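Local coordinates for protein N-acetylglucosamine-6-phosphate deacetylase (Mycobacterium smegmatis, PDB 6FV4) that probably removes the acetyl group from N-acetylglucosamine-6-phosphate, a metal-dependent hydrolysis in amino-sugar metabolism, at residues 102-116 with 131-143. The protein carries 1 engineered substitution. Residues are numbered along the deposited sequence; the frame is centred on the assembly and turned at random.
Sequences TTLVASLVTAGPEDL and LIDGIHLEGPWLS. With CD (cadmium ion), chain J; ZN (zinc ion), chain H.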
ATOM      1  N   THR B 102     -23.572 -13.734  11.687  1.00 28.03           N
ATOM      2  CA  THR B 102     -24.346 -13.715  12.921  1.00 25.60           C
ATOM      3  C   THR B 102     -24.549 -12.316  13.486  1.00 29.13           C
ATOM      4  O   THR B 102     -25.318 -12.156  14.444  1.00 27.70           O
ATOM      5  CB  THR B 102     -23.677 -14.601  13.974  1.00 28.97           C
ATOM      6  OG1 THR B 102     -22.290 -14.264  14.069  1.00 27.21           O
ATOM      7  CG2 THR B 102     -23.805 -16.076  13.583  1.00 26.32           C
ATOM      8  N   THR B 103     -23.872 -11.316  12.932  1.00 25.06           N
ATOM      9  CA  THR B 103     -24.070  -9.917  13.270  1.00 25.35           C
ATOM     10  C   THR B 103     -24.150  -9.132  11.973  1.00 28.63           C
ATOM     11  O   THR B 103     -23.321  -9.334  11.079  1.00 25.36           O
ATOM     12  CB  THR B 103     -22.920  -9.386  14.133  1.00 27.27           C
ATOM     13  OG1 THR B 103     -22.926 -10.063  15.395  1.00 28.60           O
ATOM     14  CG2 THR B 103     -23.071  -7.876  14.354  1.00 29.92           C
ATOM     15  N   LEU B 104     -25.120  -8.224  11.875  1.00 24.62           N
ATOM     16  CA  LEU B 104     -25.374  -7.477  10.649  1.00 25.02           C
ATOM     17  C   LEU B 104     -25.594  -6.013  10.953  1.00 29.49           C
ATOM     18  O   LEU B 104     -26.367  -5.672  11.859  1.00 29.21           O
ATOM     19  CB  LEU B 104     -26.622  -7.991   9.919  1.00 25.99           C
ATOM     20  CG  LEU B 104     -26.687  -9.489   9.657  1.00 29.08           C
ATOM     21  CD1 LEU B 104     -28.122  -9.966   9.541  1.00 30.53           C
ATOM     22  CD2 LEU B 104     -25.921  -9.807   8.405  1.00 29.96           C
ATOM     23  N   VAL B 105     -24.985  -5.141  10.158  1.00 25.44           N
ATOM     24  CA  VAL B 105     -25.329  -3.723  10.210  1.00 26.08           C
ATOM     25  C   VAL B 105     -26.020  -3.356   8.898  1.00 29.32           C
ATOM     26  O   VAL B 105     -25.430  -3.457   7.811  1.00 23.77           O
ATOM     27  CB  VAL B 105     -24.108  -2.845  10.503  1.00 25.84           C
ATOM     28  CG1 VAL B 105     -24.490  -1.363  10.446  1.00 21.62           C
ATOM     29  CG2 VAL B 105     -23.583  -3.183  11.879  1.00 27.33           C
ATOM     30  N   ALA B 106     -27.292  -2.985   8.996  1.00 25.09           N
ATOM     31  CA  ALA B 106     -28.111  -2.772   7.814  1.00 24.35           C
ATOM     32  C   ALA B 106     -27.877  -1.364   7.289  1.00 23.47           C
ATOM     33  O   ALA B 106     -27.944  -0.398   8.046  1.00 26.48           O
ATOM     34  CB  ALA B 106     -29.589  -2.997   8.133  1.00 26.32           C
ATOM     35  N   SER B 107     -27.587  -1.253   6.000  1.00 23.59           N
ATOM     36  CA  SER B 107     -27.222   0.013   5.387  1.00 23.12           C
ATOM     37  C   SER B 107     -28.395   0.591   4.613  1.00 26.98           C
ATOM     38  O   SER B 107     -29.146  -0.141   3.962  1.00 26.61           O
ATOM     39  CB  SER B 107     -26.037  -0.139   4.422  1.00 29.83           C
ATOM     40  OG  SER B 107     -24.949  -0.819   5.008  1.00 28.00           O
ATOM     41  N   LEU B 108     -28.497   1.915   4.630  1.00 25.44           N
ATOM     42  CA  LEU B 108     -29.485   2.638   3.854  1.00 30.77           C
ATOM     43  C   LEU B 108     -28.766   3.536   2.867  1.00 28.36           C
ATOM     44  O   LEU B 108     -27.843   4.252   3.252  1.00 32.54           O
ATOM     45  CB  LEU B 108     -30.379   3.499   4.769  1.00 28.30           C
ATOM     46  CG  LEU B 108     -31.230   2.792   5.806  1.00 27.11           C
ATOM     47  CD1 LEU B 108     -31.930   3.831   6.677  1.00 31.25           C
ATOM     48  CD2 LEU B 108     -32.271   1.931   5.094  1.00 31.11           C
ATOM     49  N   VAL B 109     -29.221   3.548   1.612  1.00 31.43           N
ATOM     50  CA  VAL B 109     -28.626   4.435   0.616  1.00 34.28           C
ATOM     51  C   VAL B 109     -29.243   5.824   0.718  1.00 33.31           C
ATOM     52  O   VAL B 109     -30.210   6.036   1.456  1.00 33.86           O
ATOM     53  CB  VAL B 109     -28.786   3.896  -0.816  1.00 34.72           C
ATOM     54  CG1 VAL B 109     -28.100   2.549  -0.972  1.00 33.51           C
ATOM     55  CG2 VAL B 109     -30.259   3.824  -1.188  1.00 33.47           C
ATOM     56  N   THR B 110     -28.679   6.769  -0.038  1.00 37.70           N
ATOM     57  CA  THR B 110     -29.159   8.146  -0.070  1.00 34.88           C
ATOM     58  C   THR B 110     -30.667   8.194  -0.282  1.00 34.07           C
ATOM     59  O   THR B 110     -31.204   7.568  -1.199  1.00 36.24           O
ATOM     60  CB  THR B 110     -28.437   8.925  -1.178  1.00 35.25           C
ATOM     61  OG1 THR B 110     -27.066   9.130  -0.810  1.00 36.68           O
ATOM     62  CG2 THR B 110     -29.071  10.274  -1.396  1.00 37.45           C
ATOM     63  N   ALA B 111     -31.350   8.919   0.596  1.00 33.31           N
ATOM     64  CA  ALA B 111     -32.801   9.043   0.530  1.00 39.04           C
ATOM     65  C   ALA B 111     -33.213  10.457   0.911  1.00 34.57           C
ATOM     66  O   ALA B 111     -32.445  11.213   1.512  1.00 32.84           O
ATOM     67  CB  ALA B 111     -33.502   8.027   1.444  1.00 35.63           C
ATOM     68  N   GLY B 112     -34.458  10.802   0.565  1.00 42.63           N
ATOM     69  CA  GLY B 112     -35.032  12.073   0.949  1.00 35.40           C
ATOM     70  C   GLY B 112     -35.201  12.179   2.452  1.00 37.59           C
ATOM     71  O   GLY B 112     -35.207  11.170   3.159  1.00 36.77           O
ATOM     72  N   PRO B 113     -35.372  13.403   2.968  1.00 37.48           N
ATOM     73  CA  PRO B 113     -35.380  13.581   4.431  1.00 39.93           C
ATOM     74  C   PRO B 113     -36.512  12.846   5.128  1.00 38.57           C
ATOM     75  O   PRO B 113     -36.301  12.240   6.182  1.00 35.17           O
ATOM     76  CB  PRO B 113     -35.514  15.103   4.599  1.00 38.91           C
ATOM     77  CG  PRO B 113     -35.194  15.693   3.249  1.00 39.00           C
ATOM     78  CD  PRO B 113     -35.638  14.667   2.259  1.00 40.79           C
ATOM     79  N   GLU B 114     -37.714  12.881   4.555  1.00 38.17           N
ATOM     80  CA  GLU B 114     -38.853  12.196   5.155  1.00 39.55           C
ATOM     81  C   GLU B 114     -38.733  10.680   4.996  1.00 36.15           C
ATOM     82  O   GLU B 114     -38.991   9.924   5.942  1.00 34.72           O
ATOM     83  CB  GLU B 114     -40.160  12.728   4.540  1.00 40.53           C
ATOM     84  CG  GLU B 114     -40.215  12.735   2.982  1.00 49.75           C
ATOM     85  CD  GLU B 114     -39.189  13.669   2.291  1.00 50.06           C
ATOM     86  OE1 GLU B 114     -38.969  14.802   2.778  1.00 54.90           O
ATOM     87  OE2 GLU B 114     -38.590  13.260   1.266  1.00 49.98           O
ATOM     88  N   ASP B 115     -38.331  10.215   3.812  1.00 36.60           N
ATOM     89  CA  ASP B 115     -38.113   8.783   3.646  1.00 42.19           C
ATOM     90  C   ASP B 115     -36.973   8.278   4.525  1.00 35.54           C
ATOM     91  O   ASP B 115     -37.050   7.161   5.046  1.00 33.81           O
ATOM     92  CB  ASP B 115     -37.854   8.456   2.181  1.00 41.98           C
ATOM     93  CG  ASP B 115     -39.141   8.354   1.390  1.00 50.14           C
ATOM     94  OD1 ASP B 115     -40.214   8.258   2.032  1.00 51.91           O
ATOM     95  OD2 ASP B 115     -39.083   8.373   0.140  1.00 52.53           O
ATOM     96  N   LEU B 116     -35.942   9.097   4.745  1.00 34.48           N
ATOM     97  CA  LEU B 116     -34.853   8.695   5.633  1.00 35.80           C
ATOM     98  C   LEU B 116     -35.366   8.445   7.041  1.00 34.19           C
ATOM     99  O   LEU B 116     -35.045   7.422   7.660  1.00 31.66           O
ATOM    100  CB  LEU B 116     -33.756   9.760   5.640  1.00 33.64           C
ATOM    101  CG  LEU B 116     -32.544   9.559   6.547  1.00 36.33           C
ATOM    102  CD1 LEU B 116     -31.954   8.181   6.323  1.00 34.75           C
ATOM    103  CD2 LEU B 116     -31.503  10.617   6.232  1.00 33.92           C
ATOM    104  N   LEU B 131     -33.112  -8.594  15.074  1.00 30.54           N
ATOM    105  CA  LEU B 131     -32.863  -9.113  13.731  1.00 29.77           C
ATOM    106  C   LEU B 131     -31.560  -8.571  13.164  1.00 29.44           C
ATOM    107  O   LEU B 131     -30.800  -9.307  12.520  1.00 32.53           O
ATOM    108  CB  LEU B 131     -34.024  -8.763  12.802  1.00 29.07           C
ATOM    109  CG  LEU B 131     -35.270  -9.643  12.906  1.00 36.14           C
ATOM    110  CD1 LEU B 131     -36.284  -9.080  13.912  1.00 35.64           C
ATOM    111  CD2 LEU B 131     -35.914  -9.804  11.536  1.00 40.04           C
ATOM    112  N   ILE B 132     -31.304  -7.280  13.372  1.00 27.18           N
ATOM    113  CA  ILE B 132     -30.091  -6.609  12.936  1.00 27.83           C
ATOM    114  C   ILE B 132     -29.477  -5.936  14.149  1.00 27.55           C
ATOM    115  O   ILE B 132     -30.126  -5.747  15.174  1.00 28.15           O
ATOM    116  CB  ILE B 132     -30.355  -5.583  11.820  1.00 26.00           C
ATOM    117  CG1 ILE B 132     -31.586  -4.748  12.154  1.00 25.63           C
ATOM    118  CG2 ILE B 132     -30.595  -6.295  10.500  1.00 32.75           C
ATOM    119  CD1 ILE B 132     -31.751  -3.559  11.238  1.00 28.84           C
ATOM    120  N   ASP B 133     -28.211  -5.564  14.031  1.00 26.17           N
ATOM    121  CA  ASP B 133     -27.477  -5.073  15.183  1.00 27.42           C
ATOM    122  C   ASP B 133     -27.205  -3.576  15.134  1.00 27.80           C
ATOM    123  O   ASP B 133     -26.641  -3.024  16.088  1.00 28.32           O
ATOM    124  CB  ASP B 133     -26.173  -5.867  15.310  1.00 31.19           C
ATOM    125  CG  ASP B 133     -26.428  -7.363  15.440  1.00 31.13           C
ATOM    126  OD1 ASP B 133     -26.516  -7.843  16.594  1.00 30.58           O
ATOM    127  OD2 ASP B 133     -26.575  -8.056  14.395  1.00 32.25           O
ATOM    128  N   GLY B 134     -27.619  -2.898  14.074  1.00 21.92           N
ATOM    129  CA  GLY B 134     -27.306  -1.494  13.935  1.00 20.61           C
ATOM    130  C   GLY B 134     -27.752  -1.038  12.571  1.00 21.78           C
ATOM    131  O   GLY B 134     -28.216  -1.834  11.751  1.00 25.31           O
ATOM    132  N   ILE B 135     -27.605   0.266  12.340  1.00 23.72           N
ATOM    133  CA  ILE B 135     -27.949   0.897  11.071  1.00 27.14           C
ATOM    134  C   ILE B 135     -26.741   1.670  10.568  1.00 23.84           C
ATOM    135  O   ILE B 135     -26.024   2.307  11.349  1.00 22.77           O
ATOM    136  CB  ILE B 135     -29.162   1.844  11.201  1.00 23.96           C
ATOM    137  CG1 ILE B 135     -30.374   1.102  11.776  1.00 24.46           C
ATOM    138  CG2 ILE B 135     -29.484   2.471   9.827  1.00 23.00           C
ATOM    139  CD1 ILE B 135     -31.551   2.057  12.232  1.00 26.48           C
ATOM    140  N   HIS B 136     -26.531   1.626   9.262  1.00 23.12           N
ATOM    141  CA  HIS B 136     -25.496   2.390   8.591  1.00 22.58           C
ATOM    142  C   HIS B 136     -26.172   3.289   7.569  1.00 23.32           C
ATOM    143  O   HIS B 136     -26.900   2.800   6.696  1.00 26.32           O
ATOM    144  CB  HIS B 136     -24.500   1.438   7.927  1.00 24.24           C
ATOM    145  CG  HIS B 136     -23.591   2.083   6.926  1.00 26.38           C
ATOM    146  ND1 HIS B 136     -23.135   1.407   5.815  1.00 25.61           N
ATOM    147  CD2 HIS B 136     -23.015   3.308   6.883  1.00 26.42           C
ATOM    148  CE1 HIS B 136     -22.341   2.195   5.113  1.00 27.32           C
ATOM    149  NE2 HIS B 136     -22.236   3.348   5.744  1.00 24.82           N
ATOM    150  N   LEU B 137     -25.947   4.594   7.676  1.00 19.21           N
ATOM    151  CA  LEU B 137     -26.471   5.534   6.687  1.00 26.47           C
ATOM    152  C   LEU B 137     -25.389   5.771   5.644  1.00 28.18           C
ATOM    153  O   LEU B 137     -24.465   6.564   5.860  1.00 27.94           O
ATOM    154  CB  LEU B 137     -26.897   6.840   7.342  1.00 26.54           C
ATOM    155  CG  LEU B 137     -27.830   6.670   8.546  1.00 25.77           C
ATOM    156  CD1 LEU B 137     -28.131   8.034   9.129  1.00 25.43           C
ATOM    157  CD2 LEU B 137     -29.091   5.951   8.131  1.00 25.12           C
ATOM    158  N   GLU B 138     -25.496   5.069   4.517  1.00 31.94           N
ATOM    159  CA  GLU B 138     -24.610   5.305   3.373  1.00 27.06           C
ATOM    160  C   GLU B 138     -25.267   6.330   2.450  1.00 32.91           C
ATOM    161  O   GLU B 138     -25.774   6.023   1.368  1.00 28.45           O
ATOM    162  CB  GLU B 138     -24.302   4.015   2.638  1.00 32.31           C
ATOM    163  CG  GLU B 138     -23.201   4.241   1.578  1.00 27.13           C
ATOM    164  CD  GLU B 138     -22.813   2.995   0.854  1.00 30.71           C
ATOM    165  OE1 GLU B 138     -23.679   2.129   0.711  1.00 32.74           O
ATOM    166  OE2 GLU B 138     -21.646   2.891   0.423  1.00 33.13           O
ATOM    167  N   GLY B 139     -25.252   7.574   2.919  1.00 31.73           N
ATOM    168  CA  GLY B 139     -26.013   8.634   2.308  1.00 30.77           C
ATOM    169  C   GLY B 139     -26.917   9.268   3.351  1.00 29.35           C
ATOM    170  O   GLY B 139     -27.227   8.661   4.381  1.00 28.35           O
ATOM    171  N   PRO B 140     -27.382  10.490   3.095  1.00 29.13           N
ATOM    172  CA  PRO B 140     -27.307  11.250   1.843  1.00 31.16           C
ATOM    173  C   PRO B 140     -26.159  12.253   1.745  1.00 30.39           C
ATOM    174  O   PRO B 140     -26.077  12.988   0.760  1.00 32.72           O
ATOM    175  CB  PRO B 140     -28.638  12.007   1.851  1.00 33.95           C
ATOM    176  CG  PRO B 140     -28.801  12.348   3.299  1.00 29.47           C
ATOM    177  CD  PRO B 140     -28.225  11.185   4.090  1.00 30.47           C
ATOM    178  N   TRP B 141     -25.289  12.303   2.744  1.00 29.36           N
ATOM    179  CA  TRP B 141     -24.252  13.333   2.787  1.00 28.56           C
ATOM    180  C   TRP B 141     -22.990  12.901   2.044  1.00 31.72           C
ATOM    181  O   TRP B 141     -21.850  12.962   2.532  1.00 30.31           O
ATOM    182  CB  TRP B 141     -23.998  13.691   4.239  1.00 28.80           C
ATOM    183  CG  TRP B 141     -25.329  14.032   4.863  1.00 28.62           C
ATOM    184  CD1 TRP B 141     -26.181  15.014   4.460  1.00 32.19           C
ATOM    185  CD2 TRP B 141     -25.975  13.366   5.955  1.00 28.47           C
ATOM    186  NE1 TRP B 141     -27.307  15.024   5.244  1.00 31.88           N
ATOM    187  CE2 TRP B 141     -27.210  14.022   6.171  1.00 31.12           C
ATOM    188  CE3 TRP B 141     -25.631  12.288   6.778  1.00 26.73           C
ATOM    189  CZ2 TRP B 141     -28.098  13.632   7.165  1.00 30.68           C
ATOM    190  CZ3 TRP B 141     -26.503  11.901   7.764  1.00 31.30           C
ATOM    191  CH2 TRP B 141     -27.735  12.577   7.958  1.00 32.13           C
ATOM    192  N   LEU B 142     -23.232  12.471   0.809  1.00 30.97           N
ATOM    193  CA  LEU B 142     -22.236  11.953  -0.120  1.00 32.18           C
ATOM    194  C   LEU B 142     -21.993  12.948  -1.251  1.00 35.15           C
ATOM    195  O   LEU B 142     -22.721  13.932  -1.423  1.00 32.08           O
ATOM    196  CB  LEU B 142     -22.690  10.607  -0.688  1.00 31.41           C
ATOM    197  CG  LEU B 142     -23.218   9.587   0.318  1.00 27.15           C
ATOM    198  CD1 LEU B 142     -23.554   8.284  -0.378  1.00 27.56           C
ATOM    199  CD2 LEU B 142     -22.217   9.361   1.452  1.00 27.36           C
ATOM    200  N   SER B 143     -20.939  12.684  -2.026  1.00 34.72           N
ATOM    201  CA  SER B 143     -20.606  13.560  -3.143  1.00 34.42           C
ATOM    202  C   SER B 143     -19.741  12.862  -4.181  1.00 37.44           C
ATOM    203  O   SER B 143     -18.585  13.238  -4.378  1.00 37.84           O
ATOM    204  CB  SER B 143     -19.884  14.813  -2.645  1.00 35.97           C
ATOM    205  OG  SER B 143     -19.958  15.846  -3.613  1.00 42.22           O
TER
HETATM  206 CD    CD J 403     -21.700   2.370  -1.943  1.00 27.76          CD
HETATM  207 ZN    ZN H 401     -23.413   0.124   0.265  1.00 27.02          ZN
HETATM  208  O   HOH W   1     -26.485 -10.408  16.344  1.00 35.17           O
HETATM  209  O   HOH W   2     -21.208   1.780  -4.419  1.00 31.32           O
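Asp133 and Leu104 clasp each other beside two parallel strands: Leu104 N donates to Asp133 OD2 (2.9 Å), meeting the carboxylate on its anti side and 30° out of plane, while Asp133 N returns a bond to Leu104 O. With CG anti to the carbonyl carbon and beside the backbone N (chi1 -58°), the carboxylate reaches across Thr103, whose CG2 touches OD2 as the side chains cross at about a right angle; a water lies between Asp133 OD1 and Thr102 O. The regular parallel ladder runs through Ala106 N to Gly134 O, His136 N to Ala106 O (2.8 Å) and Leu108 N to His136 O.

Beside it, Ser107 OG meets the edge of the His136 ring at ND1 (3.0 Å); Thr178 OG1 is hydrogen-bonded to NE2, so both ring nitrogens are held. Two residues on, the extended side chain of Glu138 bridges the metals, OE1 on zinc (2.1 Å) and OE2 on cadmium (2.4 Å); His72 and His74 also bind the zinc, and His150, His204 and His225 the cadmium.

On the opposite face Leu108 CD1 lies alongside Leu137 CD2 (3.8 Å). Leu116 turns CD1 to Leu137 CD2 and CD2 to CD of Pro140, which follows a cis peptide and carries Thr110 CG2 on its CB. The two strands and helix 113-129 that joins them form a beta-alpha-beta unit of the amidohydrolase barrel: strands 63-76 and 174-179 flank them, and helix 160-170 packs against Leu116 and Leu137.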